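Local atomic coordinates of mitotic checkpoint control protein kinase BUB1 (Drosophila melanogaster, PDB entry 6JKK), a protein that is probably an ATP-binding protein kinase of the mitotic checkpoint that acts at kinetochores, represented here by its C-terminal kinase domain. Residues H102-S107 against D213-P218; M154-V159 against Y285-M290; I235-R238 against P242-Y245. All coordinates share one frame; numbering follows the deposited sequence.

Contact 1: residues H102-S107 against D213-P218; sequences HSRLTS and DMKLFP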
ATOM      1  N   HIS A 102       9.917   7.234  -6.969  1.00 12.55           N
ATOM      2  CA  HIS A 102      10.277   8.615  -6.670  1.00 13.37           C
ATOM      3  C   HIS A 102      10.973   9.301  -7.846  1.00 18.14           C
ATOM      4  O   HIS A 102      11.011  10.527  -7.930  1.00 20.16           O
ATOM      5  CB  HIS A 102      11.059   8.703  -5.350  1.00 21.30           C
ATOM      6  CG  HIS A 102      10.194   8.468  -4.149  1.00 20.02           C
ATOM      7  ND1 HIS A 102       9.503   9.483  -3.519  1.00 19.52           N
ATOM      8  CD2 HIS A 102       9.861   7.327  -3.498  1.00 17.23           C
ATOM      9  CE1 HIS A 102       8.795   8.979  -2.523  1.00 16.43           C
ATOM     10  NE2 HIS A 102       8.998   7.673  -2.486  1.00 15.85           N
ATOM     11  N   SER A 103      11.474   8.503  -8.782  1.00 15.57           N
ATOM     12  CA  SER A 103      12.043   9.054 -10.003  1.00 16.05           C
ATOM     13  C   SER A 103      10.930   9.480 -10.975  1.00 14.59           C
ATOM     14  O   SER A 103      11.086  10.444 -11.744  1.00 17.17           O
ATOM     15  CB  SER A 103      12.950   8.006 -10.652  1.00 21.94           C
ATOM     16  OG  SER A 103      13.749   8.572 -11.669  1.00 36.68           O
ATOM     17  N   ARG A 104       9.804   8.773 -10.941  1.00 14.62           N
ATOM     18  CA  ARG A 104       8.759   8.984 -11.948  1.00 21.94           C
ATOM     19  C   ARG A 104       7.693   9.976 -11.511  1.00 24.21           C
ATOM     20  O   ARG A 104       6.945  10.494 -12.342  1.00 26.81           O
ATOM     21  CB  ARG A 104       8.109   7.653 -12.345  1.00 22.01           C
ATOM     22  CG  ARG A 104       9.069   6.672 -12.996  1.00 27.12           C
ATOM     23  CD  ARG A 104       8.406   5.334 -13.277  1.00 21.88           C
ATOM     24  NE  ARG A 104       9.404   4.336 -13.647  1.00 19.09           N
ATOM     25  CZ  ARG A 104       9.136   3.054 -13.863  1.00 19.85           C
ATOM     26  NH1 ARG A 104       7.893   2.614 -13.764  1.00 19.31           N
ATOM     27  NH2 ARG A 104      10.112   2.213 -14.181  1.00 24.77           N
ATOM     28  N   LEU A 105       7.628  10.230 -10.205  1.00 18.17           N
ATOM     29  CA  LEU A 105       6.663  11.170  -9.632  1.00 23.37           C
ATOM     30  C   LEU A 105       6.826  12.554 -10.236  1.00 33.78           C
ATOM     31  O   LEU A 105       7.948  12.991 -10.480  1.00 37.52           O
ATOM     32  CB  LEU A 105       6.869  11.276  -8.117  1.00 28.55           C
ATOM     33  CG  LEU A 105       6.140  10.293  -7.211  1.00 29.57           C
ATOM     34  CD1 LEU A 105       6.549  10.495  -5.766  1.00 40.04           C
ATOM     35  CD2 LEU A 105       4.655  10.494  -7.359  1.00 31.40           C
ATOM     36  N   THR A 106       5.709  13.237 -10.481  1.00 41.18           N
ATOM     37  CA  THR A 106       5.748  14.657 -10.828  1.00 46.61           C
ATOM     38  C   THR A 106       4.929  15.515  -9.850  1.00 49.71           C
ATOM     39  O   THR A 106       5.313  16.643  -9.524  1.00 54.05           O
ATOM     40  CB  THR A 106       5.313  14.920 -12.288  1.00 45.69           C
ATOM     41  OG1 THR A 106       4.313  13.974 -12.678  1.00 43.85           O
ATOM     42  CG2 THR A 106       6.504  14.790 -13.230  1.00 52.86           C
ATOM     43  N   SER A 107       3.820  14.967  -9.367  1.00 38.39           N
ATOM     44  CA  SER A 107       2.922  15.710  -8.483  1.00 40.77           C
ATOM     45  C   SER A 107       3.539  15.995  -7.116  1.00 37.68           C
ATOM     46  O   SER A 107       3.990  15.079  -6.428  1.00 41.27           O
ATOM     47  CB  SER A 107       1.609  14.943  -8.307  1.00 47.42           C
ATOM     48  OG  SER A 107       0.714  15.642  -7.460  1.00 52.96           O
ATOM     49  N   ASP A 213       7.030  -3.710 -12.097  1.00 19.38           N
ATOM     50  CA  ASP A 213       7.274  -2.573 -12.978  1.00 19.76           C
ATOM     51  C   ASP A 213       6.907  -2.934 -14.413  1.00 24.88           C
ATOM     52  O   ASP A 213       7.634  -3.670 -15.082  1.00 24.79           O
ATOM     53  CB  ASP A 213       8.732  -2.105 -12.893  1.00 19.59           C
ATOM     54  CG  ASP A 213       9.001  -0.861 -13.725  1.00 21.68           C
ATOM     55  OD1 ASP A 213       8.046  -0.302 -14.314  1.00 21.52           O
ATOM     56  OD2 ASP A 213      10.175  -0.441 -13.793  1.00 20.19           O
ATOM     57  N   MET A 214       5.779  -2.402 -14.878  1.00 18.90           N
ATOM     58  CA  MET A 214       5.286  -2.702 -16.220  1.00 21.10           C
ATOM     59  C   MET A 214       6.170  -2.118 -17.323  1.00 25.24           C
ATOM     60  O   MET A 214       6.109  -2.567 -18.469  1.00 26.15           O
ATOM     61  CB  MET A 214       3.842  -2.212 -16.381  1.00 21.68           C
ATOM     62  CG  MET A 214       2.855  -2.896 -15.457  1.00 21.71           C
ATOM     63  SD  MET A 214       2.754  -4.671 -15.749  1.00 26.83           S
ATOM     64  CE  MET A 214       1.893  -4.698 -17.319  1.00 28.68           C
ATOM     65  N   LYS A 215       6.991  -1.125 -16.980  1.00 22.40           N
ATOM     66  CA  LYS A 215       7.872  -0.492 -17.962  1.00 29.64           C
ATOM     67  C   LYS A 215       9.021  -1.411 -18.382  1.00 29.03           C
ATOM     68  O   LYS A 215       9.711  -1.150 -19.373  1.00 30.76           O
ATOM     69  CB  LYS A 215       8.412   0.846 -17.439  1.00 25.45           C
ATOM     70  CG  LYS A 215       7.338   1.922 -17.271  1.00 30.00           C
ATOM     71  CD  LYS A 215       7.947   3.322 -17.195  1.00 32.69           C
ATOM     72  CE  LYS A 215       6.884   4.384 -16.925  1.00 33.69           C
ATOM     73  NZ  LYS A 215       5.903   4.511 -18.046  1.00 33.81           N
ATOM     74  N   LEU A 216       9.214  -2.490 -17.632  1.00 27.64           N
ATOM     75  CA  LEU A 216      10.250  -3.471 -17.944  1.00 26.82           C
ATOM     76  C   LEU A 216       9.730  -4.570 -18.870  1.00 31.07           C
ATOM     77  O   LEU A 216      10.479  -5.466 -19.259  1.00 29.65           O
ATOM     78  CB  LEU A 216      10.799  -4.091 -16.659  1.00 24.99           C
ATOM     79  CG  LEU A 216      11.611  -3.163 -15.760  1.00 29.32           C
ATOM     80  CD1 LEU A 216      12.153  -3.914 -14.556  1.00 28.86           C
ATOM     81  CD2 LEU A 216      12.741  -2.535 -16.546  1.00 31.23           C
ATOM     82  N   PHE A 217       8.449  -4.495 -19.220  1.00 27.84           N
ATOM     83  CA  PHE A 217       7.826  -5.507 -20.065  1.00 29.36           C
ATOM     84  C   PHE A 217       7.270  -4.861 -21.326  1.00 31.67           C
ATOM     85  O   PHE A 217       7.071  -3.648 -21.363  1.00 32.60           O
ATOM     86  CB  PHE A 217       6.707  -6.212 -19.287  1.00 31.94           C
ATOM     87  CG  PHE A 217       7.183  -6.927 -18.056  1.00 34.55           C
ATOM     88  CD1 PHE A 217       8.247  -7.816 -18.124  1.00 34.95           C
ATOM     89  CD2 PHE A 217       6.572  -6.704 -16.829  1.00 34.71           C
ATOM     90  CE1 PHE A 217       8.694  -8.476 -16.993  1.00 37.21           C
ATOM     91  CE2 PHE A 217       7.012  -7.359 -15.693  1.00 28.52           C
ATOM     92  CZ  PHE A 217       8.077  -8.245 -15.776  1.00 33.64           C
ATOM     93  N   PRO A 218       7.028  -5.667 -22.373  1.00 38.43           N
ATOM     94  CA  PRO A 218       6.386  -5.109 -23.566  1.00 45.00           C
ATOM     95  C   PRO A 218       5.041  -4.483 -23.232  1.00 45.26           C
ATOM     96  O   PRO A 218       4.380  -4.907 -22.276  1.00 38.87           O
ATOM     97  CB  PRO A 218       6.153  -6.342 -24.443  1.00 47.46           C
ATOM     98  CG  PRO A 218       7.207  -7.304 -24.032  1.00 48.78           C
ATOM     99  CD  PRO A 218       7.405  -7.081 -22.556  1.00 44.94           C
TER
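Asp213 OD1 is gripped from two directions: Arg104 NH1 donates to it across the contact at 3.0 Å, and the backbone N of Lys215 donates from within the same turn, also at 3.0 Å. The two donors arrive from opposite faces of the carboxylate plane. The second carboxylate oxygen, OD2, takes the shortest bond across the contact, 2.7 Å from Arg104 NH2, on its syn side but somewhat out of the plane. Arg104 therefore holds the acid end-on with both terminal nitrogens, one to each oxygen. The pairing is not flat, because the guanidinium and carboxylate planes are turned 50° apart; NH1 meets OD1 in the guanidinium plane, whereas OD2 sits tilted out of it. The bond from Lys215 N to OD1 closes an Asx turn, which leads into the short 3-10 segment 214-216. In the kinase fold this salt bridge ties the C-terminal end of helix 92-104, the αC helix of the N-lobe, to the start of the activation segment a few residues beyond the DFG motif. Second partners fix both ions: Asp213 OD2 also bonds to Tyr96 OH, while Arg104 reaches Glu100 through NH2 and the carbonyl oxygen of Met176 through NH1. The arginine spans the gap with a chain extended from CG to NE. Over one face of its guanidinium lies the aliphatic part of Lys215, with CD 3.5 Å from Arg104 CZ, the two chains running past each other in opposite senses. A bend at the last lysine torsion (chi4 -65°) leaves NZ 5.1 Å from Arg104 NH1, so the like charges stay separated while the methylenes pack. The Lys215 side chain is exposed and lies beside a bound di(hydroxyethyl)ether, probably from the crystallisation liquor.

Contact 2: residues M154-V159 against Y285-M290; sequences MDEYVV and YFQRTM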
ATOM      1  N   MET A 154     -15.843   1.854  11.769  1.00 17.65           N
ATOM      2  CA  MET A 154     -15.446   3.177  11.286  1.00 17.11           C
ATOM      3  C   MET A 154     -16.624   3.813  10.563  1.00 21.56           C
ATOM      4  O   MET A 154     -17.331   3.133   9.806  1.00 23.09           O
ATOM      5  CB  MET A 154     -14.242   3.080  10.351  1.00 16.57           C
ATOM      6  CG  MET A 154     -13.706   4.439   9.909  1.00 21.15           C
ATOM      7  SD  MET A 154     -12.146   4.327   9.009  1.00 27.33           S
ATOM      8  CE  MET A 154     -11.251   3.192  10.073  1.00 19.04           C
ATOM      9  N   ASP A 155     -16.844   5.103  10.811  1.00 19.50           N
ATOM     10  CA  ASP A 155     -17.973   5.819  10.226  1.00 20.95           C
ATOM     11  C   ASP A 155     -17.922   5.773   8.703  1.00 20.74           C
ATOM     12  O   ASP A 155     -16.859   5.958   8.106  1.00 18.58           O
ATOM     13  CB  ASP A 155     -17.987   7.267  10.699  1.00 21.98           C
ATOM     14  CG  ASP A 155     -19.144   8.051  10.135  1.00 21.69           C
ATOM     15  OD1 ASP A 155     -20.187   8.140  10.806  1.00 26.50           O
ATOM     16  OD2 ASP A 155     -19.006   8.589   9.020  1.00 26.14           O
ATOM     17  N   GLU A 156     -19.077   5.525   8.090  1.00 19.87           N
ATOM     18  CA  GLU A 156     -19.169   5.344   6.644  1.00 21.09           C
ATOM     19  C   GLU A 156     -18.542   6.500   5.872  1.00 20.77           C
ATOM     20  O   GLU A 156     -17.847   6.289   4.879  1.00 19.27           O
ATOM     21  CB  GLU A 156     -20.637   5.185   6.228  1.00 19.35           C
ATOM     22  CG  GLU A 156     -20.806   4.786   4.766  1.00 19.06           C
ATOM     23  CD  GLU A 156     -22.197   5.033   4.241  1.00 20.96           C
ATOM     24  OE1 GLU A 156     -23.057   5.503   5.017  1.00 22.44           O
ATOM     25  OE2 GLU A 156     -22.432   4.761   3.044  1.00 24.55           O
ATOM     26  N   TYR A 157     -18.780   7.724   6.330  1.00 19.69           N
ATOM     27  CA  TYR A 157     -18.285   8.896   5.611  1.00 19.26           C
ATOM     28  C   TYR A 157     -16.780   9.089   5.791  1.00 21.36           C
ATOM     29  O   TYR A 157     -16.090   9.522   4.862  1.00 15.19           O
ATOM     30  CB  TYR A 157     -19.100  10.139   5.981  1.00 18.32           C
ATOM     31  CG  TYR A 157     -20.466  10.106   5.337  1.00 17.95           C
ATOM     32  CD1 TYR A 157     -21.509   9.380   5.906  1.00 19.87           C
ATOM     33  CD2 TYR A 157     -20.703  10.765   4.140  1.00 18.71           C
ATOM     34  CE1 TYR A 157     -22.756   9.335   5.309  1.00 18.01           C
ATOM     35  CE2 TYR A 157     -21.944  10.724   3.538  1.00 21.01           C
ATOM     36  CZ  TYR A 157     -22.961  10.006   4.122  1.00 23.76           C
ATOM     37  OH  TYR A 157     -24.194   9.972   3.507  1.00 21.91           O
ATOM     38  N   VAL A 158     -16.263   8.737   6.965  1.00 16.28           N
ATOM     39  CA  VAL A 158     -14.807   8.690   7.140  1.00 15.13           C
ATOM     40  C   VAL A 158     -14.205   7.671   6.168  1.00 13.68           C
ATOM     41  O   VAL A 158     -13.161   7.924   5.556  1.00 16.82           O
ATOM     42  CB  VAL A 158     -14.405   8.374   8.598  1.00 16.37           C
ATOM     43  CG1 VAL A 158     -12.909   8.153   8.704  1.00 19.39           C
ATOM     44  CG2 VAL A 158     -14.813   9.512   9.511  1.00 17.42           C
ATOM     45  N   VAL A 159     -14.876   6.533   5.998  1.00 14.70           N
ATOM     46  CA  VAL A 159     -14.389   5.526   5.051  1.00 16.50           C
ATOM     47  C   VAL A 159     -14.428   6.063   3.611  1.00 14.67           C
ATOM     48  O   VAL A 159     -13.501   5.823   2.832  1.00 14.19           O
ATOM     49  CB  VAL A 159     -15.146   4.180   5.167  1.00 15.80           C
ATOM     50  CG1 VAL A 159     -14.611   3.168   4.154  1.00 12.81           C
ATOM     51  CG2 VAL A 159     -15.024   3.609   6.591  1.00 17.77           C
ATOM     52  N   TYR A 285     -29.210   1.447   4.321  1.00 31.48           N
ATOM     53  CA  TYR A 285     -29.090   2.813   4.813  1.00 38.20           C
ATOM     54  C   TYR A 285     -27.724   3.439   4.533  1.00 37.51           C
ATOM     55  O   TYR A 285     -27.562   4.660   4.646  1.00 32.68           O
ATOM     56  CB  TYR A 285     -29.455   2.899   6.292  1.00 42.42           C
ATOM     57  CG  TYR A 285     -28.796   1.876   7.174  1.00 41.70           C
ATOM     58  CD1 TYR A 285     -29.429   0.674   7.467  1.00 46.04           C
ATOM     59  CD2 TYR A 285     -27.556   2.122   7.737  1.00 36.74           C
ATOM     60  CE1 TYR A 285     -28.836  -0.258   8.282  1.00 38.75           C
ATOM     61  CE2 TYR A 285     -26.953   1.198   8.553  1.00 35.44           C
ATOM     62  CZ  TYR A 285     -27.600   0.011   8.823  1.00 38.48           C
ATOM     63  OH  TYR A 285     -26.997  -0.915   9.637  1.00 35.92           O
ATOM     64  N   PHE A 286     -26.748   2.614   4.153  1.00 32.38           N
ATOM     65  CA  PHE A 286     -25.497   3.141   3.619  1.00 24.86           C
ATOM     66  C   PHE A 286     -25.794   3.759   2.267  1.00 30.66           C
ATOM     67  O   PHE A 286     -26.913   3.665   1.764  1.00 28.60           O
ATOM     68  CB  PHE A 286     -24.447   2.039   3.418  1.00 25.33           C
ATOM     69  CG  PHE A 286     -23.625   1.737   4.638  1.00 26.71           C
ATOM     70  CD1 PHE A 286     -22.366   1.157   4.511  1.00 23.47           C
ATOM     71  CD2 PHE A 286     -24.120   2.000   5.909  1.00 32.42           C
ATOM     72  CE1 PHE A 286     -21.603   0.857   5.637  1.00 27.73           C
ATOM     73  CE2 PHE A 286     -23.370   1.707   7.039  1.00 25.60           C
ATOM     74  CZ  PHE A 286     -22.110   1.133   6.905  1.00 29.94           C
ATOM     75  N   GLN A 287     -24.790   4.384   1.666  1.00 23.48           N
ATOM     76  CA  GLN A 287     -24.936   4.834   0.294  1.00 32.28           C
ATOM     77  C   GLN A 287     -24.754   3.602  -0.590  1.00 29.43           C
ATOM     78  O   GLN A 287     -23.744   3.443  -1.277  1.00 23.22           O
ATOM     79  CB  GLN A 287     -23.949   5.960  -0.016  1.00 30.14           C
ATOM     80  CG  GLN A 287     -24.191   7.202   0.858  1.00 30.84           C
ATOM     81  CD  GLN A 287     -25.603   7.749   0.704  1.00 36.29           C
ATOM     82  OE1 GLN A 287     -26.039   8.036  -0.407  1.00 39.06           O
ATOM     83  NE2 GLN A 287     -26.328   7.879   1.816  1.00 27.25           N
ATOM     84  N   ARG A 288     -25.770   2.740  -0.545  1.00 35.19           N
ATOM     85  CA  ARG A 288     -25.734   1.384  -1.094  1.00 31.76           C
ATOM     86  C   ARG A 288     -25.372   1.339  -2.568  1.00 27.96           C
ATOM     87  O   ARG A 288     -24.434   0.647  -2.965  1.00 25.45           O
ATOM     88  CB  ARG A 288     -27.099   0.718  -0.893  1.00 30.60           C
ATOM     89  CG  ARG A 288     -27.053  -0.589  -0.144  1.00 38.68           C
ATOM     90  CD  ARG A 288     -27.605  -1.729  -0.987  1.00 45.33           C
ATOM     91  NE  ARG A 288     -28.903  -1.411  -1.580  1.00 45.38           N
ATOM     92  CZ  ARG A 288     -30.071  -1.815  -1.093  1.00 55.35           C
ATOM     93  NH1 ARG A 288     -30.117  -2.564   0.002  1.00 56.68           N
ATOM     94  NH2 ARG A 288     -31.199  -1.479  -1.704  1.00 54.90           N
ATOM     95  N   THR A 289     -26.135   2.070  -3.374  1.00 28.17           N
ATOM     96  CA  THR A 289     -25.902   2.139  -4.813  1.00 31.18           C
ATOM     97  C   THR A 289     -24.471   2.581  -5.115  1.00 26.99           C
ATOM     98  O   THR A 289     -23.819   2.033  -6.006  1.00 25.28           O
ATOM     99  CB  THR A 289     -26.918   3.080  -5.499  1.00 30.58           C
ATOM    100  OG1 THR A 289     -28.246   2.616  -5.233  1.00 32.84           O
ATOM    101  CG2 THR A 289     -26.697   3.108  -7.004  1.00 33.20           C
ATOM    102  N   MET A 290     -23.972   3.554  -4.358  1.00 25.68           N
ATOM    103  CA  MET A 290     -22.618   4.049  -4.574  1.00 21.40           C
ATOM    104  C   MET A 290     -21.567   2.987  -4.270  1.00 19.81           C
ATOM    105  O   MET A 290     -20.681   2.726  -5.094  1.00 21.99           O
ATOM    106  CB  MET A 290     -22.344   5.296  -3.732  1.00 26.86           C
ATOM    107  CG  MET A 290     -20.911   5.791  -3.864  1.00 23.20           C
ATOM    108  SD  MET A 290     -20.448   6.946  -2.561  1.00 23.65           S
ATOM    109  CE  MET A 290     -20.252   5.818  -1.180  1.00 27.35           C
TER
HETATM  110  O   HOH W   1     -25.503   6.551   4.333  1.00 23.71           O
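Within the helical C-lobe of the kinase fold, the first turn of helix 156-175, the αE helix, meets the turn that leads into helix 288-299. Asp155 is the N-cap of the first helix, its OD2 accepting from Tyr157 N at 2.8 Å, and Gln287 occupies the N-cap position of the second. Glu156 carries most of the contact. With CG anti to the backbone N (chi1 -171°) and the chain extended beyond, it reaches straight across and slides over the Phe286 ring. Its CG makes a CH-pi contact 4.1 Å from the ring centroid, only 14° off the normal, and the carboxylate follows as a nearly parallel layer, with CD offset toward the ring's rim. OE2 then uses its syn lone pair to accept from Gln287 N, 2.8 Å away in an almost linear bond. The same oxygen also accepts from Trp291 NE1, so two N-H groups hold the carboxylate in its place over the aromatic ring. Gln287 is the centre of an inverse gamma turn, and Glu156 thus grips the backbone at the turn itself. Beside this pair, the Tyr157 hydroxyl, which is hydrogen-bonded to Lys324 NZ, packs against Gln287 CG at 3.8 Å. The other carboxylate oxygen, Glu156 OE1, is linked through a water, which donates to it at 2.7 Å and to Tyr285 O at 2.8 Å, and accepts from Gln287 NE2 at 3.0 Å.

Contact 3: residues I235-R238 against P242-Y245; sequences IEMR and PWTY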
ATOM      1  N   ILE A 235     -10.007 -11.645  -8.974  1.00 25.30           N
ATOM      2  CA  ILE A 235     -11.073 -12.280  -9.747  1.00 26.72           C
ATOM      3  C   ILE A 235     -10.545 -13.057 -10.957  1.00 32.05           C
ATOM      4  O   ILE A 235     -11.030 -14.149 -11.273  1.00 29.75           O
ATOM      5  CB  ILE A 235     -12.129 -11.244 -10.184  1.00 30.19           C
ATOM      6  CG1 ILE A 235     -12.754 -10.593  -8.953  1.00 25.43           C
ATOM      7  CG2 ILE A 235     -13.210 -11.893 -11.033  1.00 31.24           C
ATOM      8  CD1 ILE A 235     -13.270 -11.606  -7.955  1.00 26.93           C
ATOM      9  N   GLU A 236      -9.544 -12.496 -11.624  1.00 29.27           N
ATOM     10  CA  GLU A 236      -8.947 -13.148 -12.787  1.00 36.10           C
ATOM     11  C   GLU A 236      -8.270 -14.472 -12.412  1.00 29.67           C
ATOM     12  O   GLU A 236      -8.326 -15.447 -13.164  1.00 33.27           O
ATOM     13  CB  GLU A 236      -7.947 -12.201 -13.468  1.00 26.90           C
ATOM     14  CG  GLU A 236      -8.592 -10.987 -14.154  1.00 26.06           C
ATOM     15  CD  GLU A 236      -9.062  -9.915 -13.177  1.00 26.22           C
ATOM     16  OE1 GLU A 236      -8.679  -9.967 -11.989  1.00 25.19           O
ATOM     17  OE2 GLU A 236      -9.810  -9.011 -13.605  1.00 26.92           O
ATOM     18  N   MET A 237      -7.644 -14.501 -11.237  1.00 31.97           N
ATOM     19  CA  MET A 237      -6.966 -15.701 -10.753  1.00 30.76           C
ATOM     20  C   MET A 237      -7.944 -16.823 -10.422  1.00 36.30           C
ATOM     21  O   MET A 237      -7.584 -18.000 -10.474  1.00 39.52           O
ATOM     22  CB  MET A 237      -6.141 -15.384  -9.509  1.00 31.23           C
ATOM     23  CG  MET A 237      -4.937 -14.495  -9.753  1.00 31.98           C
ATOM     24  SD  MET A 237      -4.165 -14.086  -8.184  1.00 28.30           S
ATOM     25  CE  MET A 237      -2.847 -13.005  -8.753  1.00 25.88           C
ATOM     26  N   ARG A 238      -9.171 -16.457 -10.063  1.00 35.04           N
ATOM     27  CA  ARG A 238     -10.198 -17.445  -9.732  1.00 34.59           C
ATOM     28  C   ARG A 238     -10.837 -18.037 -10.987  1.00 46.38           C
ATOM     29  O   ARG A 238     -11.468 -19.095 -10.938  1.00 47.14           O
ATOM     30  CB  ARG A 238     -11.275 -16.812  -8.837  1.00 34.29           C
ATOM     31  CG  ARG A 238     -10.748 -16.279  -7.501  1.00 36.94           C
ATOM     32  CD  ARG A 238     -11.784 -15.425  -6.772  1.00 39.55           C
ATOM     33  NE  ARG A 238     -12.177 -15.983  -5.478  1.00 52.38           N
ATOM     34  CZ  ARG A 238     -11.765 -15.520  -4.300  1.00 48.42           C
ATOM     35  NH1 ARG A 238     -10.939 -14.484  -4.241  1.00 38.75           N
ATOM     36  NH2 ARG A 238     -12.182 -16.090  -3.178  1.00 53.33           N
ATOM     37  N   PRO A 242      -5.990 -13.726 -17.489  1.00 40.97           N
ATOM     38  CA  PRO A 242      -4.842 -12.832 -17.322  1.00 38.58           C
ATOM     39  C   PRO A 242      -5.194 -11.579 -16.521  1.00 33.50           C
ATOM     40  O   PRO A 242      -6.353 -11.162 -16.516  1.00 32.73           O
ATOM     41  CB  PRO A 242      -4.487 -12.455 -18.763  1.00 39.21           C
ATOM     42  CG  PRO A 242      -5.751 -12.661 -19.532  1.00 41.27           C
ATOM     43  CD  PRO A 242      -6.387 -13.852 -18.903  1.00 41.12           C
ATOM     44  N   TRP A 243      -4.200 -10.995 -15.857  1.00 29.06           N
ATOM     45  CA  TRP A 243      -4.398  -9.790 -15.057  1.00 24.44           C
ATOM     46  C   TRP A 243      -3.145  -8.931 -15.066  1.00 25.71           C
ATOM     47  O   TRP A 243      -2.041  -9.434 -15.258  1.00 27.06           O
ATOM     48  CB  TRP A 243      -4.730 -10.152 -13.609  1.00 28.51           C
ATOM     49  CG  TRP A 243      -3.735 -11.080 -12.999  1.00 28.07           C
ATOM     50  CD1 TRP A 243      -3.803 -12.443 -12.962  1.00 36.34           C
ATOM     51  CD2 TRP A 243      -2.519 -10.721 -12.334  1.00 27.98           C
ATOM     52  NE1 TRP A 243      -2.704 -12.954 -12.316  1.00 26.66           N
ATOM     53  CE2 TRP A 243      -1.899 -11.915 -11.920  1.00 28.67           C
ATOM     54  CE3 TRP A 243      -1.892  -9.504 -12.049  1.00 25.36           C
ATOM     55  CZ2 TRP A 243      -0.683 -11.926 -11.238  1.00 29.02           C
ATOM     56  CZ3 TRP A 243      -0.689  -9.516 -11.372  1.00 27.92           C
ATOM     57  CH2 TRP A 243      -0.099 -10.715 -10.971  1.00 28.96           C
ATOM     58  N   THR A 244      -3.329  -7.633 -14.858  1.00 22.56           N
ATOM     59  CA  THR A 244      -2.232  -6.730 -14.539  1.00 23.66           C
ATOM     60  C   THR A 244      -2.685  -5.869 -13.369  1.00 21.01           C
ATOM     61  O   THR A 244      -2.637  -6.300 -12.218  1.00 21.24           O
ATOM     62  CB  THR A 244      -1.837  -5.832 -15.735  1.00 24.74           C
ATOM     63  OG1 THR A 244      -3.002  -5.174 -16.254  1.00 24.42           O
ATOM     64  CG2 THR A 244      -1.185  -6.658 -16.838  1.00 27.27           C
ATOM     65  N   TYR A 245      -3.162  -4.664 -13.668  1.00 21.70           N
ATOM     66  CA  TYR A 245      -3.549  -3.708 -12.625  1.00 19.62           C
ATOM     67  C   TYR A 245      -4.760  -4.150 -11.794  1.00 15.86           C
ATOM     68  O   TYR A 245      -4.968  -3.645 -10.687  1.00 20.32           O
ATOM     69  CB  TYR A 245      -3.785  -2.318 -13.238  1.00 16.64           C
ATOM     70  CG  TYR A 245      -2.574  -1.777 -13.970  1.00 22.48           C
ATOM     71  CD1 TYR A 245      -1.570  -1.095 -13.290  1.00 20.78           C
ATOM     72  CD2 TYR A 245      -2.434  -1.949 -15.342  1.00 25.91           C
ATOM     73  CE1 TYR A 245      -0.460  -0.602 -13.956  1.00 18.30           C
ATOM     74  CE2 TYR A 245      -1.333  -1.463 -16.014  1.00 29.77           C
ATOM     75  CZ  TYR A 245      -0.350  -0.789 -15.318  1.00 21.95           C
ATOM     76  OH  TYR A 245       0.749  -0.305 -15.994  1.00 25.50           O
TER
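Met237 lays its methyl group against the indole of Trp243 in the tight, buried part of this contact, while the Pro242 end of the same loop is exposed. CE is 3.5 Å from both Trp243 CZ2 and Trp243 CE2, displaced toward the rim of the ring system, and the methionine chain crosses the indole obliquely. Further back, Met237 CG lies 3.7 Å from Trp243 NE1, so the sulfur is carried past the ring between two touching carbons. SD stands 5.0 Å from the centroid of the five-membered ring, 32° off its normal, an oblique Met-aromatic contact. The methionine can span the indole in this way because its chain is extended beyond CG. Trp243 has CG between its backbone N and carbonyl carbon (chi1 53°), which brings the indole over toward the short helix 235-238. Glu236, also buried, adds its aliphatic carbons to the tight part: CB rests 3.8 Å from Trp243 CB, and CG approaches Pro242 O to 3.3 Å. Helix 235-238 lies where the activation segment ends, at the position of the αEF helix, and 242-245 belongs to the loop that follows and leads into helix 246-261, the αF helix. The Trp243 ring also meets that of Phe223, the planes steeply inclined to each other. The loose side is limited to Pro242, its CB directed away from the helix, the ring touching Thr222 and CD no nearer than 5.9 Å to Glu236 CB. No hydrogen bond joins the two segments. Cohesion here therefore comes from van der Waals and sulfur-aromatic packing, while the bond from NE1 to Tyr225 O satisfies the buried indole N-H and probably limits its rotation.

How the contacts relate
Contact 1 uses the start of the activation segment; contact 3 joins its end to the loop before helix 246-261, and the two touch where Met214 packs against Thr244 and Tyr245. Contact 2 stands apart in the C-lobe, its centre about 34 Å from that of contact 1, yet its two segments enclose contact 3 along the chain. Chemistry follows location. The partly buried contact 1 joins the lobes through opposite charges; contact 2, also partly buried, binds two C-lobe helix starts with a carboxylate, an aromatic face and a bridging water. Contact 3 is the most buried, and it relies on apolar and sulfur-aromatic packing without a direct hydrogen bond between its segments.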